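Local coordinates for attaching and effacing protein, pathogenesis factor (Escherichia coli, PDB 4E9L), which is an adhesin of the intimin/invasin family, here its tandem immunoglobulin-like domains, and is thought to attach the bacterium to host surfaces, at residues T266-M272 with A284-I290. Residues are numbered along the deposited sequence; the frame is centred on the assembly and turned at random.
Sequences TGELRVM and AAQLTVI
Thr-266 rests its CB against the carbonyl of Val-289, 3.3 Å from Val-289 O, just before the strands pair. Gly-267 and Val-289 then form an antiparallel hydrogen-bonded pair. Gly-267 N gives a nearly straight bond to Val-289 O (171°), and Val-289 N returns one to Gly-267 O at 2.7 Å. Glu-268 turns to the other face of the sheet and binds two side chains with one carboxylate. Its chain bends about the CB-CG bond (chi2 -52°), which folds the carboxylate back across the second strand. Glu-268 OE2 takes the hydroxyl of Thr-288, OG1, at 2.7 Å on its syn side. Glu-268 OE1 accepts from Gln-286 NE2 at 3.1 Å on its anti side. Both donors lie about 30° out of the carboxylate plane. Leu-269 and Leu-287 exchange two backbone bonds, and their side chains lie side by side. Leu-269 CD2 also reaches Val-289 CG2, at 4.0 Å. In the conformer given, Arg-270 runs alongside Gln-286, and Arg-270 CG lies 3.7 Å from Gln-286 CD. Val-271 and Ala-285 form another hydrogen-bonded pair, and Val-271 CG1 packs on Ala-285 CB. Met-272 is bent about its CB-CG and CG-SD bonds, which brings CE back against Ala-284 N. The pair forms a beta hairpin within an immunoglobulin-like domain. Strand 231-236 flanks it beyond 267-275, and strand 205-207 runs parallel to 278-290. Val-271 and Ala-285 face inward onto Val-201 of strand 198-201, in the opposing sheet of the sandwich.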
ATOM      1  N   THR A 266      -0.661 -13.183 -17.459  1.00 15.88           N
ATOM      2  CA  THR A 266      -1.947 -12.610 -17.025  1.00 14.76           C
ATOM      3  C   THR A 266      -2.640 -13.613 -16.083  1.00 20.51           C
ATOM      4  O   THR A 266      -2.261 -14.789 -16.040  1.00 20.03           O
ATOM      5  CB  THR A 266      -2.848 -12.257 -18.217  1.00 19.32           C
ATOM      6  OG1 THR A 266      -3.192 -13.460 -18.915  1.00 19.20           O
ATOM      7  CG2 THR A 266      -2.228 -11.200 -19.154  1.00 16.98           C
ATOM      8  N   GLY A 267      -3.672 -13.154 -15.385  1.00 17.77           N
ATOM      9  CA  GLY A 267      -4.431 -14.001 -14.477  1.00 17.91           C
ATOM     10  C   GLY A 267      -4.436 -13.491 -13.050  1.00 22.24           C
ATOM     11  O   GLY A 267      -4.001 -12.366 -12.775  1.00 20.54           O
ATOM     12  N   GLU A 268      -4.915 -14.334 -12.126  1.00 20.25           N
ATOM     13  CA  GLU A 268      -4.983 -13.991 -10.715  1.00 21.06           C
ATOM     14  C   GLU A 268      -3.616 -13.952 -10.042  1.00 22.09           C
ATOM     15  O   GLU A 268      -2.736 -14.763 -10.323  1.00 20.29           O
ATOM     16  CB  GLU A 268      -5.942 -14.924  -9.938  1.00 23.69           C
ATOM     17  CG  GLU A 268      -7.415 -14.780 -10.303  1.00 43.24           C
ATOM     18  CD  GLU A 268      -8.024 -13.386 -10.269  1.00 73.79           C
ATOM     19  OE1 GLU A 268      -7.909 -12.700  -9.225  1.00 71.74           O
ATOM     20  OE2 GLU A 268      -8.645 -12.993 -11.284  1.00 66.69           O
ATOM     21  N   LEU A 269      -3.476 -13.014  -9.126  1.00 18.96           N
ATOM     22  CA  LEU A 269      -2.294 -12.792  -8.312  1.00 19.21           C
ATOM     23  C   LEU A 269      -2.732 -12.400  -6.890  1.00 21.93           C
ATOM     24  O   LEU A 269      -3.622 -11.566  -6.723  1.00 22.10           O
ATOM     25  CB  LEU A 269      -1.476 -11.645  -8.961  1.00 19.59           C
ATOM     26  CG  LEU A 269      -0.173 -11.215  -8.288  1.00 24.31           C
ATOM     27  CD1 LEU A 269       0.731 -12.390  -8.067  1.00 25.33           C
ATOM     28  CD2 LEU A 269       0.560 -10.199  -9.147  1.00 27.35           C
ATOM     29  N   ARG A 270      -2.103 -13.005  -5.881  1.00 18.37           N
ATOM     30  CA  ARG A 270      -2.372 -12.706  -4.472  0.50 18.33           C
ATOM     31  C   ARG A 270      -1.070 -12.307  -3.806  1.00 22.59           C
ATOM     32  O   ARG A 270      -0.034 -12.924  -4.076  1.00 20.92           O
ATOM     33  CB  ARG A 270      -2.995 -13.913  -3.740  0.50 20.09           C
ATOM     34  CG  ARG A 270      -4.422 -14.214  -4.183  0.50 30.39           C
ATOM     35  CD  ARG A 270      -4.995 -15.483  -3.563  0.50 37.39           C
ATOM     36  NE  ARG A 270      -4.256 -16.695  -3.935  0.50 40.32           N
ATOM     37  CZ  ARG A 270      -4.402 -17.353  -5.081  0.50 51.83           C
ATOM     38  NH1 ARG A 270      -5.247 -16.913  -6.007  0.50 44.79           N
ATOM     39  NH2 ARG A 270      -3.692 -18.447  -5.316  0.50 34.18           N
ATOM     40  N   VAL A 271      -1.116 -11.257  -2.961  1.00 18.29           N
ATOM     41  CA  VAL A 271       0.040 -10.754  -2.248  1.00 17.56           C
ATOM     42  C   VAL A 271      -0.192 -10.827  -0.755  1.00 20.76           C
ATOM     43  O   VAL A 271      -1.156 -10.257  -0.239  1.00 20.60           O
ATOM     44  CB  VAL A 271       0.534  -9.346  -2.722  1.00 20.48           C
ATOM     45  CG1 VAL A 271      -0.577  -8.308  -2.726  1.00 20.26           C
ATOM     46  CG2 VAL A 271       1.744  -8.855  -1.905  1.00 19.98           C
ATOM     47  N   MET A 272       0.702 -11.520  -0.071  1.00 15.60           N
ATOM     48  CA  MET A 272       0.671 -11.639   1.376  1.00 15.70           C
ATOM     49  C   MET A 272       1.969 -11.034   1.945  1.00 20.35           C
ATOM     50  O   MET A 272       3.033 -11.626   1.757  1.00 19.83           O
ATOM     51  CB  MET A 272       0.484 -13.110   1.805  1.00 18.34           C
ATOM     52  CG  MET A 272       0.541 -13.340   3.332  1.00 21.44           C
ATOM     53  SD  MET A 272      -0.634 -12.303   4.246  1.00 25.68           S
ATOM     54  CE  MET A 272      -2.156 -13.274   3.967  1.00 22.94           C
ATOM     55  N   ALA A 284      -4.754 -12.368   1.884  1.00 22.39           N
ATOM     56  CA  ALA A 284      -3.900 -11.775   0.853  1.00 21.30           C
ATOM     57  C   ALA A 284      -4.702 -10.774   0.034  1.00 23.70           C
ATOM     58  O   ALA A 284      -5.910 -10.973  -0.162  1.00 23.15           O
ATOM     59  CB  ALA A 284      -3.362 -12.873  -0.055  1.00 22.03           C
ATOM     60  N   ALA A 285      -4.061  -9.683  -0.406  1.00 19.38           N
ATOM     61  CA  ALA A 285      -4.746  -8.738  -1.299  1.00 19.71           C
ATOM     62  C   ALA A 285      -4.788  -9.416  -2.690  1.00 24.78           C
ATOM     63  O   ALA A 285      -3.808 -10.049  -3.101  1.00 23.34           O
ATOM     64  CB  ALA A 285      -3.995  -7.428  -1.383  1.00 19.84           C
ATOM     65  N   GLN A 286      -5.925  -9.331  -3.385  1.00 21.73           N
ATOM     66  CA  GLN A 286      -6.038  -9.976  -4.672  1.00 23.04           C
ATOM     67  C   GLN A 286      -6.197  -8.996  -5.836  1.00 25.15           C
ATOM     68  O   GLN A 286      -6.912  -7.989  -5.751  1.00 22.65           O
ATOM     69  CB  GLN A 286      -7.157 -11.029  -4.661  1.00 26.20           C
ATOM     70  CG  GLN A 286      -7.072 -12.061  -5.800  1.00 55.40           C
ATOM     71  CD  GLN A 286      -7.801 -13.359  -5.506  1.00 86.44           C
ATOM     72  OE1 GLN A 286      -8.229 -13.647  -4.378  1.00 86.45           O
ATOM     73  NE2 GLN A 286      -7.927 -14.198  -6.518  1.00 80.82           N
ATOM     74  N   LEU A 287      -5.483  -9.295  -6.921  1.00 21.04           N
ATOM     75  CA  LEU A 287      -5.615  -8.528  -8.141  1.00 20.43           C
ATOM     76  C   LEU A 287      -5.614  -9.443  -9.352  1.00 21.56           C
ATOM     77  O   LEU A 287      -5.235 -10.624  -9.262  1.00 21.76           O
ATOM     78  CB  LEU A 287      -4.621  -7.341  -8.264  1.00 20.86           C
ATOM     79  CG  LEU A 287      -3.113  -7.586  -8.433  1.00 25.74           C
ATOM     80  CD1 LEU A 287      -2.730  -7.782  -9.922  1.00 26.80           C
ATOM     81  CD2 LEU A 287      -2.351  -6.345  -8.006  1.00 28.68           C
ATOM     82  N   THR A 288      -6.084  -8.904 -10.462  1.00 16.72           N
ATOM     83  CA  THR A 288      -6.080  -9.582 -11.741  1.00 16.76           C
ATOM     84  C   THR A 288      -5.049  -8.885 -12.610  1.00 19.02           C
ATOM     85  O   THR A 288      -5.113  -7.654 -12.806  1.00 18.00           O
ATOM     86  CB  THR A 288      -7.492  -9.553 -12.367  1.00 24.24           C
ATOM     87  OG1 THR A 288      -8.352 -10.334 -11.540  1.00 25.58           O
ATOM     88  CG2 THR A 288      -7.528 -10.138 -13.768  1.00 24.14           C
ATOM     89  N   VAL A 289      -4.119  -9.663 -13.155  1.00 15.26           N
ATOM     90  CA  VAL A 289      -3.183  -9.136 -14.149  1.00 13.05           C
ATOM     91  C   VAL A 289      -3.897  -9.299 -15.512  1.00 16.70           C
ATOM     92  O   VAL A 289      -4.271 -10.405 -15.905  1.00 15.27           O
ATOM     93  CB  VAL A 289      -1.758  -9.753 -14.125  1.00 15.61           C
ATOM     94  CG1 VAL A 289      -0.837  -9.068 -15.151  1.00 14.35           C
ATOM     95  CG2 VAL A 289      -1.142  -9.688 -12.726  1.00 14.96           C
ATOM     96  N   ILE A 290      -4.133  -8.187 -16.185  1.00 14.90           N
ATOM     97  CA  ILE A 290      -4.762  -8.138 -17.503  1.00 15.27           C
ATOM     98  C   ILE A 290      -3.675  -7.911 -18.546  1.00 18.67           C
ATOM     99  O   ILE A 290      -2.523  -7.715 -18.156  1.00 15.91           O
ATOM    100  CB  ILE A 290      -5.897  -7.081 -17.517  1.00 18.76           C
ATOM    101  CG1 ILE A 290      -5.357  -5.623 -17.328  1.00 18.80           C
ATOM    102  CG2 ILE A 290      -6.975  -7.456 -16.451  1.00 18.21           C
ATOM    103  CD1 ILE A 290      -6.393  -4.468 -17.682  1.00 17.92           C
TER